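Long-range contacts in uncharacterized protein (Anabaena variabilis, PDB 3OT2), which is of unknown function but belongs to the Uma2 (DUF820) family of the PD-(D/E)XK clan and is probably a nuclease resembling restriction endonucleases: residues A[12-20]-A[70-78]; A[136-147]-A[158-169]. All coordinates share one frame; numbering follows the deposited sequence.

Contact 1 of 2, residues A[12-20]-A[70-78]. With BU1 (1,4-butanediol), chain E; EDO (1,2-ethanediol), chain I.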
loop_
_atom_site.group_PDB
_atom_site.type_symbol
_atom_site.label_atom_id
_atom_site.label_comp_id
_atom_site.label_asym_id
_atom_site.label_seq_id
_atom_site.Cartn_x
_atom_site.Cartn_y
_atom_site.Cartn_z
ATOM N N LEU A 12 -20.676 -15.185 -5.859
ATOM C CA LEU A 12 -19.825 -15.072 -7.040
ATOM C C LEU A 12 -20.538 -15.688 -8.266
ATOM O O LEU A 12 -20.581 -15.047 -9.309
ATOM C CB LEU A 12 -18.445 -15.719 -6.791
ATOM C CG LEU A 12 -17.494 -15.809 -7.993
ATOM C CD1 LEU A 12 -17.117 -14.437 -8.529
ATOM C CD2 LEU A 12 -16.259 -16.591 -7.649
ATOM N N ASP A 13 -21.148 -16.887 -8.117
ATOM C CA ASP A 13 -21.879 -17.590 -9.187
ATOM C C ASP A 13 -23.005 -16.719 -9.752
ATOM O O ASP A 13 -23.155 -16.642 -10.972
ATOM C CB ASP A 13 -22.438 -18.942 -8.691
ATOM C CG ASP A 13 -21.381 -20.000 -8.395
ATOM O OD1 ASP A 13 -20.297 -19.975 -9.053
ATOM O OD2 ASP A 13 -21.644 -20.878 -7.538
ATOM N N GLU A 14 -23.749 -16.022 -8.864
ATOM C CA GLU A 14 -24.813 -15.086 -9.231
ATOM C C GLU A 14 -24.217 -13.866 -9.950
ATOM O O GLU A 14 -24.731 -13.472 -10.995
ATOM C CB GLU A 14 -25.611 -14.644 -7.991
ATOM C CG GLU A 14 -26.595 -15.683 -7.474
ATOM C CD GLU A 14 -27.090 -15.487 -6.051
ATOM O OE1 GLU A 14 -26.971 -14.361 -5.517
ATOM O OE2 GLU A 14 -27.618 -16.466 -5.475
ATOM N N PHE A 15 -23.115 -13.300 -9.411
ATOM C CA PHE A 15 -22.426 -12.140 -9.998
ATOM C C PHE A 15 -21.993 -12.406 -11.445
ATOM O O PHE A 15 -22.130 -11.524 -12.291
ATOM C CB PHE A 15 -21.191 -11.725 -9.148
ATOM C CG PHE A 15 -20.266 -10.743 -9.844
ATOM C CD1 PHE A 15 -20.541 -9.381 -9.840
ATOM C CD2 PHE A 15 -19.140 -11.190 -10.539
ATOM C CE1 PHE A 15 -19.707 -8.483 -10.521
ATOM C CE2 PHE A 15 -18.316 -10.288 -11.228
ATOM C CZ PHE A 15 -18.603 -8.944 -11.205
ATOM N N LEU A 16 -21.433 -13.600 -11.712
ATOM C CA LEU A 16 -20.910 -13.977 -13.022
ATOM C C LEU A 16 -22.014 -14.149 -14.082
ATOM O O LEU A 16 -21.706 -14.141 -15.269
ATOM C CB LEU A 16 -20.045 -15.237 -12.917
ATOM C CG LEU A 16 -18.707 -15.077 -12.162
ATOM C CD1 LEU A 16 -18.121 -16.419 -11.815
ATOM C CD2 LEU A 16 -17.689 -14.234 -12.942
ATOM N N LYS A 17 -23.282 -14.251 -13.669
ATOM C CA LYS A 17 -24.403 -14.351 -14.608
ATOM C C LYS A 17 -24.845 -12.950 -15.055
ATOM O O LYS A 17 -25.547 -12.828 -16.059
ATOM C CB LYS A 17 -25.590 -15.115 -13.981
ATOM C CG LYS A 17 -25.314 -16.592 -13.694
ATOM C CD LYS A 17 -26.406 -17.187 -12.818
ATOM C CE LYS A 17 -26.002 -18.490 -12.183
ATOM N NZ LYS A 17 -26.993 -18.919 -11.159
ATOM N N LEU A 18 -24.440 -11.898 -14.310
ATOM C CA LEU A 18 -24.805 -10.501 -14.576
ATOM C C LEU A 18 -24.116 -9.946 -15.845
ATOM O O LEU A 18 -23.062 -10.464 -16.247
ATOM C CB LEU A 18 -24.471 -9.605 -13.364
ATOM C CG LEU A 18 -25.086 -9.987 -12.006
ATOM C CD1 LEU A 18 -24.536 -9.108 -10.903
ATOM C CD2 LEU A 18 -26.609 -9.907 -12.025
ATOM N N PRO A 19 -24.686 -8.899 -16.498
ATOM C CA PRO A 19 -24.053 -8.378 -17.725
ATOM C C PRO A 19 -22.808 -7.534 -17.449
ATOM O O PRO A 19 -22.698 -6.972 -16.356
ATOM C CB PRO A 19 -25.161 -7.529 -18.356
ATOM C CG PRO A 19 -25.995 -7.087 -17.212
ATOM C CD PRO A 19 -25.948 -8.184 -16.194
ATOM N N GLU A 20 -21.884 -7.423 -18.446
ATOM C CA GLU A 20 -20.675 -6.600 -18.312
ATOM C C GLU A 20 -21.058 -5.104 -18.304
ATOM O O GLU A 20 -22.107 -4.733 -18.842
ATOM C CB GLU A 20 -19.631 -6.919 -19.401
ATOM C CG GLU A 20 -18.823 -8.200 -19.167
ATOM C CD GLU A 20 -17.528 -8.155 -18.368
ATOM O OE1 GLU A 20 -17.069 -7.054 -17.989
ATOM O OE2 GLU A 20 -16.943 -9.244 -18.158
ATOM N N ARG A 70 -10.781 -10.201 -17.373
ATOM C CA ARG A 70 -11.389 -10.666 -16.131
ATOM C C ARG A 70 -10.696 -11.935 -15.634
ATOM O O ARG A 70 -10.501 -12.877 -16.399
ATOM C CB ARG A 70 -12.898 -10.888 -16.303
ATOM C CG ARG A 70 -13.592 -11.467 -15.063
ATOM C CD ARG A 70 -15.121 -11.404 -15.143
ATOM N NE ARG A 70 -15.603 -10.061 -15.464
ATOM C CZ ARG A 70 -15.749 -9.085 -14.575
ATOM N NH1 ARG A 70 -15.491 -9.301 -13.289
ATOM N NH2 ARG A 70 -16.150 -7.887 -14.964
ATOM N N CYS A 71 -10.300 -11.934 -14.361
ATOM C CA CYS A 71 -9.685 -13.064 -13.677
ATOM C C CYS A 71 -10.540 -13.414 -12.480
ATOM O O CYS A 71 -10.717 -12.579 -11.589
ATOM C CB CYS A 71 -8.245 -12.745 -13.285
ATOM S SG CYS A 71 -7.148 -12.494 -14.707
ATOM N N THR A 72 -11.125 -14.626 -12.486
ATOM C CA THR A 72 -12.020 -15.087 -11.424
ATOM C C THR A 72 -11.365 -16.238 -10.668
ATOM O O THR A 72 -11.180 -17.313 -11.232
ATOM C CB THR A 72 -13.389 -15.471 -12.009
ATOM O OG1 THR A 72 -13.897 -14.352 -12.730
ATOM C CG2 THR A 72 -14.410 -15.896 -10.931
ATOM N N PHE A 73 -11.053 -16.022 -9.375
ATOM C CA PHE A 73 -10.404 -17.027 -8.534
ATOM C C PHE A 73 -10.529 -16.620 -7.067
ATOM O O PHE A 73 -10.716 -15.439 -6.766
ATOM C CB PHE A 73 -8.911 -17.190 -8.933
ATOM C CG PHE A 73 -8.127 -15.899 -8.862
ATOM C CD1 PHE A 73 -8.070 -15.040 -9.956
ATOM C CD2 PHE A 73 -7.491 -15.516 -7.689
ATOM C CE1 PHE A 73 -7.372 -13.837 -9.883
ATOM C CE2 PHE A 73 -6.775 -14.317 -7.622
ATOM C CZ PHE A 73 -6.731 -13.485 -8.713
ATOM N N GLY A 74 -10.407 -17.601 -6.179
ATOM C CA GLY A 74 -10.471 -17.421 -4.730
ATOM C C GLY A 74 -11.673 -16.648 -4.227
ATOM O O GLY A 74 -11.531 -15.825 -3.318
ATOM N N ASP A 75 -12.857 -16.905 -4.830
ATOM C CA ASP A 75 -14.168 -16.303 -4.526
ATOM C C ASP A 75 -14.254 -14.805 -4.942
ATOM O O ASP A 75 -15.189 -14.096 -4.538
ATOM C CB ASP A 75 -14.567 -16.489 -3.046
ATOM C CG ASP A 75 -16.044 -16.277 -2.753
ATOM O OD1 ASP A 75 -16.886 -16.819 -3.510
ATOM O OD2 ASP A 75 -16.360 -15.544 -1.779
ATOM N N HIS A 76 -13.312 -14.341 -5.786
ATOM C CA HIS A 76 -13.304 -12.966 -6.299
ATOM C C HIS A 76 -13.320 -12.979 -7.809
ATOM O O HIS A 76 -12.828 -13.932 -8.413
ATOM C CB HIS A 76 -12.052 -12.179 -5.821
ATOM C CG HIS A 76 -11.977 -11.872 -4.345
ATOM N ND1 HIS A 76 -11.067 -10.943 -3.855
ATOM C CD2 HIS A 76 -12.665 -12.399 -3.299
ATOM C CE1 HIS A 76 -11.231 -10.940 -2.538
ATOM N NE2 HIS A 76 -12.173 -11.806 -2.159
ATOM N N SER A 77 -13.825 -11.905 -8.417
ATOM C CA SER A 77 -13.808 -11.738 -9.872
ATOM C C SER A 77 -13.320 -10.327 -10.172
ATOM O O SER A 77 -14.048 -9.358 -9.951
ATOM C CB SER A 77 -15.178 -12.012 -10.480
ATOM O OG SER A 77 -15.042 -11.914 -11.883
ATOM N N THR A 78 -12.059 -10.209 -10.605
ATOM C CA THR A 78 -11.419 -8.914 -10.800
ATOM C C THR A 78 -10.979 -8.681 -12.241
ATOM O O THR A 78 -10.917 -9.608 -13.046
ATOM C CB THR A 78 -10.213 -8.759 -9.849
ATOM O OG1 THR A 78 -9.288 -9.833 -10.045
ATOM C CG2 THR A 78 -10.638 -8.678 -8.375
HETATM C C1 BU1 E . -19.133 -11.437 -16.109
HETATM C C2 BU1 E . -19.616 -10.663 -14.881
HETATM C C3 BU1 E . -19.847 -9.227 -15.354
HETATM C C4 BU1 E . -20.359 -8.368 -14.216
HETATM O O5 BU1 E . -19.115 -12.822 -15.785
HETATM O O6 BU1 E . -20.446 -7.024 -14.738
HETATM C C1 EDO I . -13.957 -7.930 -19.794
HETATM O O1 EDO I . -14.333 -9.270 -19.488
HETATM C C2 EDO I . -13.707 -7.204 -18.488
HETATM O O2 EDO I . -13.387 -5.848 -18.800
HETATM O O HOH W 1 -19.603 -16.819 -3.682
#

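Contact 2 of 2, residues A[136-147]-A[158-169]. With ACT (acetate ion), chain C; EDO (1,2-ethanediol), chain L.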
loop_
_atom_site.group_PDB
_atom_site.type_symbol
_atom_site.label_atom_id
_atom_site.label_comp_id
_atom_site.label_asym_id
_atom_site.label_seq_id
_atom_site.Cartn_x
_atom_site.Cartn_y
_atom_site.Cartn_z
HETATM N N MSE A 136 4.197 -11.754 -9.265
HETATM C CA MSE A 136 4.517 -10.359 -8.965
HETATM C C MSE A 136 3.337 -9.445 -9.205
HETATM O O MSE A 136 2.568 -9.631 -10.147
HETATM C CB MSE A 136 5.715 -9.876 -9.835
HETATM C CG MSE A 136 6.144 -8.424 -9.510
HETATM SE SE MSE A 136 7.690 -7.860 -10.533
HETATM C CE MSE A 136 9.081 -8.811 -9.555
ATOM N N GLY A 137 3.248 -8.423 -8.367
ATOM C CA GLY A 137 2.293 -7.343 -8.526
ATOM C C GLY A 137 3.032 -6.030 -8.661
ATOM O O GLY A 137 4.055 -5.820 -8.004
ATOM N N TRP A 138 2.557 -5.164 -9.562
ATOM C CA TRP A 138 3.023 -3.793 -9.713
ATOM C C TRP A 138 1.893 -2.843 -9.409
ATOM O O TRP A 138 0.812 -2.979 -9.990
ATOM C CB TRP A 138 3.490 -3.492 -11.161
ATOM C CG TRP A 138 4.917 -3.804 -11.525
ATOM C CD1 TRP A 138 5.813 -4.572 -10.842
ATOM C CD2 TRP A 138 5.562 -3.413 -12.738
ATOM N NE1 TRP A 138 7.008 -4.620 -11.521
ATOM C CE2 TRP A 138 6.884 -3.903 -12.688
ATOM C CE3 TRP A 138 5.163 -2.631 -13.842
ATOM C CZ2 TRP A 138 7.817 -3.643 -13.704
ATOM C CZ3 TRP A 138 6.086 -2.367 -14.843
ATOM C CH2 TRP A 138 7.396 -2.874 -14.772
ATOM N N LEU A 139 2.135 -1.872 -8.533
ATOM C CA LEU A 139 1.181 -0.800 -8.280
ATOM C C LEU A 139 1.872 0.471 -8.743
ATOM O O LEU A 139 2.834 0.923 -8.114
ATOM C CB LEU A 139 0.695 -0.718 -6.812
ATOM C CG LEU A 139 -0.206 0.495 -6.477
ATOM C CD1 LEU A 139 -1.364 0.624 -7.441
ATOM C CD2 LEU A 139 -0.715 0.414 -5.065
ATOM N N ILE A 140 1.444 0.986 -9.892
ATOM C CA ILE A 140 2.014 2.189 -10.513
ATOM C C ILE A 140 1.209 3.401 -10.062
ATOM O O ILE A 140 -0.016 3.415 -10.186
ATOM C CB ILE A 140 2.049 2.086 -12.075
ATOM C CG1 ILE A 140 2.910 0.894 -12.544
ATOM C CG2 ILE A 140 2.511 3.444 -12.716
ATOM C CD1 ILE A 140 2.785 0.547 -14.038
ATOM N N ASP A 141 1.900 4.406 -9.526
ATOM C CA ASP A 141 1.282 5.655 -9.087
ATOM C C ASP A 141 1.802 6.783 -9.994
ATOM O O ASP A 141 2.883 7.313 -9.725
ATOM C CB ASP A 141 1.588 5.933 -7.603
ATOM C CG ASP A 141 0.949 7.211 -7.075
ATOM O OD1 ASP A 141 0.575 8.081 -7.894
ATOM O OD2 ASP A 141 0.765 7.313 -5.862
ATOM N N PRO A 142 1.075 7.147 -11.072
ATOM C CA PRO A 142 1.593 8.183 -12.001
ATOM C C PRO A 142 1.891 9.508 -11.316
ATOM O O PRO A 142 2.973 10.048 -11.537
ATOM C CB PRO A 142 0.477 8.327 -13.044
ATOM C CG PRO A 142 -0.168 6.961 -13.046
ATOM C CD PRO A 142 -0.184 6.570 -11.577
ATOM N N ASP A 143 0.993 9.980 -10.425
ATOM C CA ASP A 143 1.180 11.246 -9.736
ATOM C C ASP A 143 2.457 11.292 -8.916
ATOM O O ASP A 143 3.121 12.323 -8.902
ATOM C CB ASP A 143 -0.025 11.583 -8.835
ATOM C CG ASP A 143 -1.303 11.993 -9.563
ATOM O OD1 ASP A 143 -1.241 12.275 -10.785
ATOM O OD2 ASP A 143 -2.367 12.008 -8.915
ATOM N N GLU A 144 2.796 10.203 -8.228
ATOM C CA GLU A 144 3.992 10.169 -7.399
ATOM C C GLU A 144 5.177 9.589 -8.151
ATOM O O GLU A 144 6.234 9.434 -7.546
ATOM C CB GLU A 144 3.735 9.353 -6.118
ATOM C CG GLU A 144 2.644 9.933 -5.232
ATOM C CD GLU A 144 3.079 10.855 -4.114
ATOM O OE1 GLU A 144 4.296 11.117 -3.985
ATOM O OE2 GLU A 144 2.193 11.300 -3.351
ATOM N N GLN A 145 5.001 9.212 -9.442
ATOM C CA GLN A 145 6.050 8.581 -10.284
ATOM C C GLN A 145 6.747 7.475 -9.474
ATOM O O GLN A 145 7.969 7.423 -9.334
ATOM C CB GLN A 145 7.045 9.625 -10.820
ATOM C CG GLN A 145 6.372 10.624 -11.772
ATOM C CD GLN A 145 7.304 11.693 -12.278
ATOM O OE1 GLN A 145 8.449 11.438 -12.643
ATOM N NE2 GLN A 145 6.807 12.903 -12.373
ATOM N N THR A 146 5.924 6.599 -8.902
ATOM C CA THR A 146 6.365 5.545 -8.030
ATOM C C THR A 146 5.770 4.229 -8.471
ATOM O O THR A 146 4.650 4.184 -8.988
ATOM C CB THR A 146 5.929 5.888 -6.569
ATOM O OG1 THR A 146 6.623 7.063 -6.135
ATOM C CG2 THR A 146 6.181 4.732 -5.563
ATOM N N VAL A 147 6.541 3.162 -8.284
ATOM C CA VAL A 147 6.050 1.808 -8.492
ATOM C C VAL A 147 6.272 1.017 -7.199
ATOM O O VAL A 147 7.398 0.959 -6.694
ATOM C CB VAL A 147 6.631 1.067 -9.727
ATOM C CG1 VAL A 147 5.963 -0.301 -9.879
ATOM C CG2 VAL A 147 6.443 1.896 -11.006
ATOM N N VAL A 158 9.750 -0.384 -2.925
ATOM C CA VAL A 158 9.448 0.935 -3.502
ATOM C C VAL A 158 10.492 1.309 -4.535
ATOM O O VAL A 158 11.689 1.267 -4.230
ATOM C CB VAL A 158 9.376 2.060 -2.421
ATOM C CG1 VAL A 158 8.774 3.333 -2.996
ATOM C CG2 VAL A 158 8.589 1.628 -1.212
ATOM N N PHE A 159 10.042 1.773 -5.708
ATOM C CA PHE A 159 10.926 2.262 -6.780
ATOM C C PHE A 159 10.460 3.656 -7.175
ATOM O O PHE A 159 9.297 3.830 -7.557
ATOM C CB PHE A 159 10.929 1.262 -7.979
ATOM C CG PHE A 159 11.552 -0.049 -7.537
ATOM C CD1 PHE A 159 12.936 -0.213 -7.533
ATOM C CD2 PHE A 159 10.769 -1.055 -6.974
ATOM C CE1 PHE A 159 13.513 -1.377 -7.023
ATOM C CE2 PHE A 159 11.351 -2.198 -6.435
ATOM C CZ PHE A 159 12.722 -2.345 -6.448
ATOM N N ASP A 160 11.333 4.669 -7.017
ATOM C CA ASP A 160 10.969 6.034 -7.384
ATOM C C ASP A 160 12.159 6.894 -7.856
ATOM O O ASP A 160 11.959 8.060 -8.166
ATOM C CB ASP A 160 10.224 6.748 -6.245
ATOM C CG ASP A 160 10.966 6.884 -4.926
ATOM O OD1 ASP A 160 12.223 6.889 -4.933
ATOM O OD2 ASP A 160 10.302 6.990 -3.901
ATOM N N GLU A 161 13.381 6.334 -7.888
ATOM C CA GLU A 161 14.563 7.052 -8.395
ATOM C C GLU A 161 14.496 6.995 -9.913
ATOM O O GLU A 161 14.251 5.912 -10.448
ATOM C CB GLU A 161 15.874 6.441 -7.863
ATOM C CG GLU A 161 16.166 6.779 -6.407
ATOM C CD GLU A 161 16.469 8.240 -6.117
ATOM O OE1 GLU A 161 17.548 8.726 -6.532
ATOM O OE2 GLU A 161 15.624 8.898 -5.466
ATOM N N PRO A 162 14.670 8.123 -10.634
ATOM C CA PRO A 162 14.512 8.091 -12.102
ATOM C C PRO A 162 15.334 7.034 -12.824
ATOM O O PRO A 162 14.809 6.430 -13.741
ATOM C CB PRO A 162 14.949 9.498 -12.536
ATOM C CG PRO A 162 14.631 10.353 -11.346
ATOM C CD PRO A 162 14.937 9.496 -10.153
ATOM N N ASP A 163 16.587 6.797 -12.415
ATOM C CA ASP A 163 17.448 5.825 -13.092
ATOM C C ASP A 163 17.239 4.379 -12.607
ATOM O O ASP A 163 17.794 3.469 -13.208
ATOM C CB ASP A 163 18.930 6.220 -12.959
ATOM C CG ASP A 163 19.264 7.607 -13.511
ATOM O OD1 ASP A 163 18.769 7.946 -14.624
ATOM O OD2 ASP A 163 20.028 8.349 -12.837
ATOM N N ALA A 164 16.433 4.158 -11.561
ATOM C CA ALA A 164 16.231 2.809 -11.040
ATOM C C ALA A 164 15.405 1.946 -11.984
ATOM O O ALA A 164 14.400 2.407 -12.531
ATOM C CB ALA A 164 15.562 2.870 -9.688
ATOM N N LEU A 165 15.837 0.697 -12.183
ATOM C CA LEU A 165 15.093 -0.276 -12.989
ATOM C C LEU A 165 14.034 -0.910 -12.137
ATOM O O LEU A 165 14.301 -1.273 -10.993
ATOM C CB LEU A 165 15.999 -1.364 -13.553
ATOM C CG LEU A 165 17.019 -0.972 -14.608
ATOM C CD1 LEU A 165 17.748 -2.207 -15.067
ATOM C CD2 LEU A 165 16.361 -0.304 -15.815
ATOM N N VAL A 166 12.828 -1.053 -12.672
ATOM C CA VAL A 166 11.742 -1.659 -11.906
ATOM C C VAL A 166 11.874 -3.174 -12.069
ATOM O O VAL A 166 11.969 -3.632 -13.201
ATOM C CB VAL A 166 10.348 -1.132 -12.321
ATOM C CG1 VAL A 166 9.278 -1.550 -11.315
ATOM C CG2 VAL A 166 10.361 0.387 -12.477
ATOM N N PRO A 167 11.906 -3.965 -10.980
ATOM C CA PRO A 167 12.002 -5.425 -11.141
ATOM C C PRO A 167 10.843 -6.010 -11.935
ATOM O O PRO A 167 9.686 -5.551 -11.856
ATOM C CB PRO A 167 11.947 -5.962 -9.702
ATOM C CG PRO A 167 12.244 -4.819 -8.834
ATOM C CD PRO A 167 11.806 -3.588 -9.558
ATOM N N VAL A 168 11.154 -7.064 -12.652
ATOM C CA VAL A 168 10.188 -7.780 -13.476
ATOM C C VAL A 168 10.253 -9.264 -13.115
ATOM O O VAL A 168 11.290 -9.707 -12.613
ATOM C CB VAL A 168 10.461 -7.531 -14.995
ATOM C CG1 VAL A 168 10.138 -6.088 -15.386
ATOM C CG2 VAL A 168 11.894 -7.911 -15.405
ATOM N N PRO A 169 9.193 -10.072 -13.349
ATOM C CA PRO A 169 9.327 -11.525 -13.094
ATOM C C PRO A 169 10.421 -12.111 -13.981
ATOM O O PRO A 169 10.741 -11.526 -15.022
ATOM C CB PRO A 169 7.948 -12.087 -13.451
ATOM C CG PRO A 169 7.050 -10.916 -13.574
ATOM C CD PRO A 169 7.892 -9.746 -13.953
HETATM C C ACT C . -2.434 8.925 -8.960
HETATM O O ACT C . -1.606 8.907 -9.857
HETATM O OXT ACT C . -2.054 8.862 -7.744
HETATM C CH3 ACT C . -3.884 9.119 -9.327
HETATM C C1 EDO L . 7.429 11.514 -1.992
HETATM O O1 EDO L . 8.766 11.438 -1.477
HETATM C C2 EDO L . 6.535 10.544 -1.232
HETATM O O2 EDO L . 5.754 9.794 -2.183
HETATM O O HOH W 2 9.719 9.395 -8.843
#

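Contact 1 of 2, residues A[12-20]-A[70-78]
R70 and E20 form a side-on salt bridge beside the bound 1,4-butanediol. The arginine starts just before strand 71-73 with CB 3.8 Å from O1 of a 1,2-ethanediol, whose hydroxyl donates to E20 OE2. CG continues away from the backbone N (chi1 176°), and the chain bends about CG-CD (chi3 -52°), with CD alongside C1 of the butanediol. That bend turns the NE edge to the glutamate: NE donates to E20 OE2 at 3.1 Å and NH2 to E20 OE1 at 3.3 Å. The match is not flat, because the carboxylate and guanidinium planes lie 51° apart. NH2 also bonds S25 O, while NH1 donates to S77 OG at 3.0 Å and touches the edge of the F15 ring, 3.6 Å from CE2. Over one guanidinium face lies C3 of the diol, whose ends donate to L16 O and P19 O. Arginine suits a place where several acceptors surround one flat cation; a leucine here would probably leave the E20 carboxylate without its charge partner and take one donor each from S25 O and S77 OG.

Leucines supply the apolar half. L12 splits its branches, CD1 meeting S77 CB at 3.7 Å and CD2 meeting T72 CG2 at 3.8 Å; L16 reaches T72 tip to tip. The small hydroxyl residues T72 and S77 can take such methyls while their own OG1 and OG share a hydrogen bond. A water joins L12 N to D75 OD1.

Strands 71-73 and 76-78 form a hairpin closed by a type I' turn, with positive phi at G74 and D75. Helix 12-15 packs on this hairpin, F15 also against Y27 and I32 of strands 25-28 and 31-34, while H76 stacks on H128 of helix 119-131.

Contact 2 of 2, residues A[136-147]-A[158-169]
W138 and selenomethionine M136 both reach P167 O, by different torsions: W138 swings its indole back beside its own backbone N (chi1 -87°), whereas M136 extends through CB and CG before turning its methyl at the last bond (chi3 -76°). These residues belong to an antiparallel meander, strands 136-141, 146-150 and 157-159, at one side of the mixed sheet expected of a PD-(D/E)XK-like core. The chain leaving the last strand doubles back past the first.

Tryptophan fits here because it joins a large apolar surface to one N-H. NE1 donates to P167 O at 2.9 Å, in the indole plane and nearly in line with the carbonyl bond, although the angle at the hydrogen is only 140°. V166 CG1 meets CZ2 of the same ring at 3.5 Å and also packs on V147 CG1, so the methyls of two beta-branched valines fill the corner between strand and returning chain. M136 SE lies 3.3 Å from P167 O, with its flexible chain running on to V168 and P169; W108 of the neighbouring strand meets W138 edge-to-face.

Between the last two strands of the meander, 146-150 and 157-159, V147 and F159 form a hydrogen-bonded pair, each N donating to the other's O. P167 CD lies 3.4 Å above the plane of the F159 ring, displaced toward its rim, a flat partner for the proline.

The turn 142-145 ends in a G1 bulge, Q145 and T146 together facing D141, whose OD1 accepts from E144 N in an Asx motif. Here the second subunit arrives: its K124 makes a salt bridge to D160 OD2 and a hydrogen bond to T146 OG1, which itself donates to E144 O. Beyond the last paired residues, one water donates to both Q145 O and D160 O, 2.7 Å from each.

Contacts 1 and 2 follow one another along the chain and sit on opposite sides of its centre, their own centres 29 Å apart and their nearest atoms about 10 Å apart. Helix 119-131 lies between them in the packing: H128 meets the hairpin of contact 1, while L139 of contact 2 rests on Q119, V122, T123 and I126. The same helix of the second subunit supplies K124 to contact 2, whereas no other protein chain of the assembly touches contact 1. The butanediol pocket belongs to 12-20 and 70-78, with T21 and S25 completing it; whether it marks a functional site is unknown. Contact 2 instead joins sheet edge to dimer interface.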